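PDB 4ZGP: translation initiation factor eIF2 assembly protein from Schizosaccharomyces pombe, which acts as an ATP-dependent chaperone that binds the gamma subunit of eIF2 and allows it to assemble with the alpha and beta subunits. Local coordinates for residues 32-35 with 36-40; 227-230 with 231-235. All blocks are in the same frame, centred on the assembly; numbering follows the deposited sequence.

Contact 1. Residues 32-35 with 36-40; sequences CQFS and SWYSL
The ring of Phe34 lies obliquely against Trp37 through CD1 and packs against Tyr38 through CE2, so that three aromatic side chains cluster within about one helical turn. Phe34 CD1 lies 3.5 Å from Trp37 CZ2, and the planes of the phenyl ring and the six-membered ring of the indole are inclined at 61°. Toward Tyr38 the relation is different: the planes are nearly parallel, at 16°, but slid so far apart that they barely overlap, and Phe34 CE2 packs 3.5 Å from Tyr38 CB. Both Phe34 and Tyr38 hold CG anti to the backbone N, which lays their rings side by side and pointing the same way. Trp37 instead has CG between its backbone N and carbonyl carbon (chi1 60°), a setting that swings the indole back over the start of the helix, with Phe34 O over one face and Cys32 O at its edge.

The segment is the N-terminal turn of helix 34-40 in this ATP-grasp protein, close to the bound ADP, with Gln33 as N-cap residue: its carbonyl O accepts Trp37 N at 3.3 Å, and Phe34 O accepts Tyr38 N at 2.8 Å. Gln33 NE2 is hydrogen-bonded to Leu30 O and OE1 to Asn117 ND2, while one water links Ser35 OG, also bonded to Glu179, with Ser36 OG, also bonded to Leu30 O.

Around the cluster, Phe34 rests on strands 48-51 and 180-184, and Tyr38 OH bonds to Ala48 N. Trp37 touches Leu256 and Asp258, the latter an ATP-binding residue and inferred magnesium ligand. With the indole replaced by the methyl of an alanine here, a gap would probably open between Phe34 and strand 253-261, and Asp258 would lose this neighbour.

Contact 2. Residues 227-230 with 231-235; sequences LISD and LLKKL
Leu231 N donates to Leu227 O at 3.0 Å, the first of three successive i to i+4 backbone bonds that carry the final turns of helix 221-233. Leu232 N follows with Ile228 O, also at 3.0 Å, and Lys233 N with Ser229 O at 3.2 Å. The pattern then slackens: Lys234 N reaches Asp230 O only weakly, at 3.5 Å. Lys234 N and Leu235 N also bond to carbonyls three residues back, the former to Leu231 O at 2.7 Å and the latter to Leu232 O.

Polar side chains contribute along one flank. Lys233 sends CG anti to its carbonyl carbon (chi1 -69°), runs extended to CE, and bends at its last torsion (chi4 65°), curling back alongside the preceding turn. A water spans the gap, giving a proton to Ser229 O and accepting a weak bond from Lys233 NZ. The ammonium stands 4.1 Å from Asp230 OD1, too far for a salt bridge, yet close enough that the opposite charges probably attract. Asp230 finds its stronger partner one turn earlier, where OD2 forms a salt bridge with Lys226.

Among the leucines, the bases of the side chains pass backbone carbonyls, Leu231 CB lying 3.6 Å from Leu227 O; the branches of the leucines and Ile228 serve the rest of the fold. Leu231 and Leu235 meet Leu44 in the loop after helix 34-40. Ile228 packs on strands 193-199, 202-208 and 243-250, Leu227 and Leu231 on strand 243-250, and Leu232 on Val198 and Leu203, and through these contacts the helix lies against a face of the five-stranded mixed sheet.

Overall arrangement
Both contacts are local, each within a single helix, but they sample opposite ends: contact 1 the N-terminal turn of helix 34-40, contact 2 the closing turns of helix 221-233. Contact 1 is largely buried, its centre about 11 Å from that of the chain, and relies on aromatic packing near the ADP site. Contact 2 is partly buried, its centre about 17 Å from that of the chain, and divides its chemistry between aliphatic residues facing the sheet and more exposed polar and charged ones. Their centres are about 17 Å apart and they do not touch. The five-stranded mixed sheet is common ground, met by 32-40 through strand 253-261 and by 227-235 through its neighbour 243-250 and others.

Contact 1. Residues 32-35 with 36-40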
ATOM      1  N   CYS A  32      -6.557  -0.952   7.889  1.00 20.80           N
ATOM      2  CA  CYS A  32      -5.524  -0.922   6.858  1.00 22.42           C
ATOM      3  C   CYS A  32      -5.231   0.478   6.338  1.00 21.85           C
ATOM      4  O   CYS A  32      -4.386   0.627   5.446  1.00 20.11           O
ATOM      5  CB  CYS A  32      -5.919  -1.824   5.675  1.00 24.05           C
ATOM      6  SG  CYS A  32      -5.676  -3.560   6.113  1.00 26.24           S
ATOM      7  N   GLN A  33      -5.923   1.489   6.854  1.00 20.81           N
ATOM      8  CA  GLN A  33      -5.577   2.860   6.467  1.00 22.90           C
ATOM      9  C   GLN A  33      -4.139   3.147   6.840  1.00 22.91           C
ATOM     10  O   GLN A  33      -3.674   2.721   7.899  1.00 20.37           O
ATOM     11  CB  GLN A  33      -6.472   3.888   7.161  1.00 22.15           C
ATOM     12  CG  GLN A  33      -7.958   3.824   6.902  1.00 22.91           C
ATOM     13  CD  GLN A  33      -8.698   4.766   7.860  1.00 27.11           C
ATOM     14  OE1 GLN A  33      -8.987   5.901   7.516  1.00 27.63           O
ATOM     15  NE2 GLN A  33      -8.958   4.296   9.075  1.00 23.75           N
ATOM     16  N   PHE A  34      -3.429   3.900   5.995  1.00 20.54           N
ATOM     17  CA  PHE A  34      -2.026   4.207   6.265  1.00 19.24           C
ATOM     18  C   PHE A  34      -1.819   4.800   7.665  1.00 18.25           C
ATOM     19  O   PHE A  34      -0.939   4.377   8.407  1.00 21.92           O
ATOM     20  CB  PHE A  34      -1.479   5.191   5.209  1.00 19.22           C
ATOM     21  CG  PHE A  34      -0.000   5.334   5.249  1.00 23.53           C
ATOM     22  CD1 PHE A  34       0.809   4.497   4.486  1.00 23.86           C
ATOM     23  CD2 PHE A  34       0.591   6.310   6.033  1.00 22.91           C
ATOM     24  CE1 PHE A  34       2.182   4.620   4.522  1.00 27.47           C
ATOM     25  CE2 PHE A  34       1.968   6.433   6.080  1.00 20.18           C
ATOM     26  CZ  PHE A  34       2.762   5.597   5.333  1.00 22.53           C
ATOM     27  N   SER A  35      -2.639   5.777   8.019  1.00 23.65           N
ATOM     28  CA  SER A  35      -2.497   6.402   9.329  1.00 25.66           C
ATOM     29  C   SER A  35      -2.677   5.386  10.464  1.00 27.92           C
ATOM     30  O   SER A  35      -2.080   5.527  11.517  1.00 24.92           O
ATOM     31  CB  SER A  35      -3.494   7.545   9.504  1.00 26.90           C
ATOM     32  OG  SER A  35      -4.827   7.120   9.302  1.00 23.36           O
ATOM     33  N   SER A  36      -3.483   4.353  10.243  1.00 25.69           N
ATOM     34  CA  SER A  36      -3.712   3.390  11.312  1.00 25.58           C
ATOM     35  C   SER A  36      -2.500   2.496  11.547  1.00 25.97           C
ATOM     36  O   SER A  36      -2.216   2.131  12.674  1.00 35.89           O
ATOM     37  CB  SER A  36      -4.956   2.533  11.023  1.00 23.08           C
ATOM     38  OG  SER A  36      -6.121   3.339  10.969  1.00 27.62           O
ATOM     39  N   TRP A  37      -1.768   2.122  10.511  1.00 25.82           N
ATOM     40  CA  TRP A  37      -0.681   1.196  10.784  1.00 24.18           C
ATOM     41  C   TRP A  37       0.682   1.862  10.792  1.00 20.83           C
ATOM     42  O   TRP A  37       1.632   1.328  11.377  1.00 22.43           O
ATOM     43  CB  TRP A  37      -0.719   0.014   9.803  1.00 23.38           C
ATOM     44  CG  TRP A  37      -0.588   0.333   8.339  1.00 24.48           C
ATOM     45  CD1 TRP A  37      -1.600   0.444   7.429  1.00 22.64           C
ATOM     46  CD2 TRP A  37       0.625   0.553   7.614  1.00 21.76           C
ATOM     47  NE1 TRP A  37      -1.097   0.730   6.193  1.00 20.94           N
ATOM     48  CE2 TRP A  37       0.267   0.803   6.270  1.00 25.10           C
ATOM     49  CE3 TRP A  37       1.976   0.589   7.972  1.00 19.93           C
ATOM     50  CZ2 TRP A  37       1.208   1.087   5.281  1.00 23.06           C
ATOM     51  CZ3 TRP A  37       2.915   0.860   6.980  1.00 21.07           C
ATOM     52  CH2 TRP A  37       2.521   1.110   5.653  1.00 22.56           C
ATOM     53  N   TYR A  38       0.785   3.037  10.180  1.00 24.41           N
ATOM     54  CA  TYR A  38       2.077   3.736  10.146  1.00 23.41           C
ATOM     55  C   TYR A  38       2.504   4.051  11.573  1.00 25.13           C
ATOM     56  O   TYR A  38       3.663   3.895  11.929  1.00 27.81           O
ATOM     57  CB  TYR A  38       2.015   5.023   9.316  1.00 26.21           C
ATOM     58  CG  TYR A  38       3.341   5.752   9.290  1.00 24.23           C
ATOM     59  CD1 TYR A  38       4.402   5.265   8.538  1.00 24.26           C
ATOM     60  CD2 TYR A  38       3.545   6.907  10.038  1.00 33.80           C
ATOM     61  CE1 TYR A  38       5.628   5.924   8.521  1.00 25.69           C
ATOM     62  CE2 TYR A  38       4.770   7.562  10.029  1.00 32.21           C
ATOM     63  CZ  TYR A  38       5.807   7.060   9.269  1.00 30.54           C
ATOM     64  OH  TYR A  38       7.038   7.694   9.233  1.00 31.80           O
ATOM     65  N   SER A  39       1.520   4.476  12.365  1.00 29.63           N
ATOM     66  CA  SER A  39       1.633   4.706  13.801  1.00 34.62           C
ATOM     67  C   SER A  39       2.185   3.495  14.544  1.00 29.69           C
ATOM     68  O   SER A  39       3.153   3.603  15.292  1.00 37.49           O
ATOM     69  CB  SER A  39       0.254   5.062  14.355  1.00 41.94           C
ATOM     70  OG  SER A  39      -0.726   4.263  13.690  1.00 37.25           O
ATOM     71  N   LEU A  40       1.567   2.340  14.316  1.00 27.09           N
ATOM     72  CA  LEU A  40       2.055   1.081  14.879  1.00 21.58           C
ATOM     73  C   LEU A  40       3.487   0.725  14.531  1.00 24.00           C
ATOM     74  O   LEU A  40       4.223   0.226  15.375  1.00 21.04           O
ATOM     75  CB  LEU A  40       1.173  -0.081  14.410  1.00 23.55           C
ATOM     76  CG  LEU A  40      -0.283  -0.070  14.839  1.00 26.91           C
ATOM     77  CD1 LEU A  40      -1.001  -1.320  14.291  1.00 22.26           C
ATOM     78  CD2 LEU A  40      -0.360  -0.007  16.381  1.00 27.90           C
TER
HETATM   79  O   HOH W   1      -6.009   6.106  11.283  1.00 31.72           O

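Contact 2. Residues 227-230 with 231-235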
ATOM      1  N   LEU A 227      13.735 -13.380   7.054  1.00 22.69           N
ATOM      2  CA  LEU A 227      13.526 -11.945   7.281  1.00 24.35           C
ATOM      3  C   LEU A 227      12.032 -11.559   7.272  1.00 25.46           C
ATOM      4  O   LEU A 227      11.604 -10.703   8.049  1.00 22.04           O
ATOM      5  CB  LEU A 227      14.270 -11.126   6.239  1.00 21.75           C
ATOM      6  CG  LEU A 227      15.793 -11.193   6.331  1.00 32.73           C
ATOM      7  CD1 LEU A 227      16.431 -10.422   5.182  1.00 33.08           C
ATOM      8  CD2 LEU A 227      16.280 -10.678   7.684  1.00 36.04           C
ATOM      9  N   ILE A 228      11.246 -12.201   6.411  1.00 23.85           N
ATOM     10  CA  ILE A 228       9.797 -11.943   6.355  1.00 24.40           C
ATOM     11  C   ILE A 228       9.110 -12.473   7.613  1.00 22.56           C
ATOM     12  O   ILE A 228       8.244 -11.803   8.178  1.00 22.59           O
ATOM     13  CB  ILE A 228       9.164 -12.568   5.089  1.00 24.00           C
ATOM     14  CG1 ILE A 228       9.673 -11.812   3.848  1.00 23.23           C
ATOM     15  CG2 ILE A 228       7.639 -12.516   5.137  1.00 23.96           C
ATOM     16  CD1 ILE A 228       9.283 -12.421   2.489  1.00 27.02           C
ATOM     17  N   SER A 229       9.487 -13.680   8.027  1.00 23.31           N
ATOM     18  CA  SER A 229       8.991 -14.304   9.257  0.54 25.49           C
ATOM     19  C   SER A 229       9.286 -13.424  10.474  1.00 26.13           C
ATOM     20  O   SER A 229       8.440 -13.200  11.344  1.00 28.38           O
ATOM     21  CB  SER A 229       9.640 -15.687   9.425  0.54 27.78           C
ATOM     22  OG  SER A 229       9.059 -16.428  10.475  0.54 31.12           O
ATOM     23  N   ASP A 230      10.521 -12.948  10.541  1.00 27.27           N
ATOM     24  CA  ASP A 230      10.932 -12.076  11.640  1.00 26.90           C
ATOM     25  C   ASP A 230      10.139 -10.777  11.665  1.00 26.77           C
ATOM     26  O   ASP A 230       9.756 -10.299  12.738  1.00 26.11           O
ATOM     27  CB  ASP A 230      12.419 -11.760  11.546  1.00 27.78           C
ATOM     28  CG  ASP A 230      13.303 -12.940  11.939  1.00 37.02           C
ATOM     29  OD1 ASP A 230      12.795 -13.917  12.545  1.00 40.12           O
ATOM     30  OD2 ASP A 230      14.512 -12.878  11.637  1.00 39.86           O
ATOM     31  N   LEU A 231       9.896 -10.192  10.494  1.00 23.10           N
ATOM     32  CA  LEU A 231       9.086  -8.972  10.437  1.00 23.52           C
ATOM     33  C   LEU A 231       7.660  -9.247  10.942  1.00 24.57           C
ATOM     34  O   LEU A 231       7.113  -8.469  11.714  1.00 24.45           O
ATOM     35  CB  LEU A 231       9.052  -8.392   9.013  1.00 22.38           C
ATOM     36  CG  LEU A 231       8.208  -7.140   8.789  1.00 24.98           C
ATOM     37  CD1 LEU A 231       8.642  -6.051   9.755  1.00 25.80           C
ATOM     38  CD2 LEU A 231       8.332  -6.627   7.352  1.00 25.38           C
ATOM     39  N   LEU A 232       7.071 -10.366  10.528  1.00 21.44           N
ATOM     40  CA  LEU A 232       5.705 -10.669  10.933  1.00 24.29           C
ATOM     41  C   LEU A 232       5.595 -10.748  12.459  1.00 24.11           C
ATOM     42  O   LEU A 232       4.583 -10.353  13.027  1.00 23.92           O
ATOM     43  CB  LEU A 232       5.209 -11.982  10.295  1.00 22.52           C
ATOM     44  CG  LEU A 232       3.819 -12.457  10.763  1.00 25.48           C
ATOM     45  CD1 LEU A 232       2.662 -11.443  10.510  1.00 21.43           C
ATOM     46  CD2 LEU A 232       3.490 -13.831  10.139  1.00 28.34           C
ATOM     47  N   LYS A 233       6.642 -11.232  13.126  1.00 24.22           N
ATOM     48  CA  LYS A 233       6.627 -11.263  14.590  1.00 26.25           C
ATOM     49  C   LYS A 233       6.520  -9.862  15.162  1.00 27.75           C
ATOM     50  O   LYS A 233       5.975  -9.658  16.256  1.00 29.91           O
ATOM     51  CB  LYS A 233       7.877 -11.937  15.148  1.00 27.68           C
ATOM     52  CG  LYS A 233       7.947 -13.424  14.886  1.00 31.52           C
ATOM     53  CD  LYS A 233       9.293 -13.969  15.360  1.00 38.90           C
ATOM     54  CE  LYS A 233       9.387 -15.480  15.154  1.00 46.63           C
ATOM     55  NZ  LYS A 233       9.353 -15.867  13.710  1.00 49.73           N
ATOM     56  N   LYS A 234       7.039  -8.893  14.422  1.00 24.23           N
ATOM     57  CA  LYS A 234       6.985  -7.501  14.876  1.00 25.24           C
ATOM     58  C   LYS A 234       5.670  -6.796  14.516  1.00 24.40           C
ATOM     59  O   LYS A 234       5.473  -5.628  14.869  1.00 26.17           O
ATOM     60  CB  LYS A 234       8.161  -6.716  14.291  1.00 29.78           C
ATOM     61  CG  LYS A 234       9.508  -7.141  14.867  1.00 30.34           C
ATOM     62  CD  LYS A 234      10.638  -6.438  14.147  1.00 34.15           C
ATOM     63  CE  LYS A 234      11.965  -7.086  14.445  1.00 43.68           C
ATOM     64  NZ  LYS A 234      12.969  -6.662  13.434  1.00 44.88           N
ATOM     65  N   LEU A 235       4.775  -7.499  13.827  1.00 22.99           N
ATOM     66  CA  LEU A 235       3.473  -6.930  13.432  1.00 21.65           C
ATOM     67  C   LEU A 235       2.380  -7.391  14.404  1.00 21.45           C
ATOM     68  O   LEU A 235       1.177  -7.363  14.093  1.00 21.22           O
ATOM     69  CB  LEU A 235       3.117  -7.327  11.990  1.00 19.24           C
ATOM     70  CG  LEU A 235       4.141  -6.923  10.906  1.00 21.03           C
ATOM     71  CD1 LEU A 235       3.676  -7.308   9.508  1.00 22.47           C
ATOM     72  CD2 LEU A 235       4.481  -5.418  10.918  1.00 23.63           C
TER
HETATM   73  O   HOH W   2       6.487 -15.118  12.013  1.00 33.02           O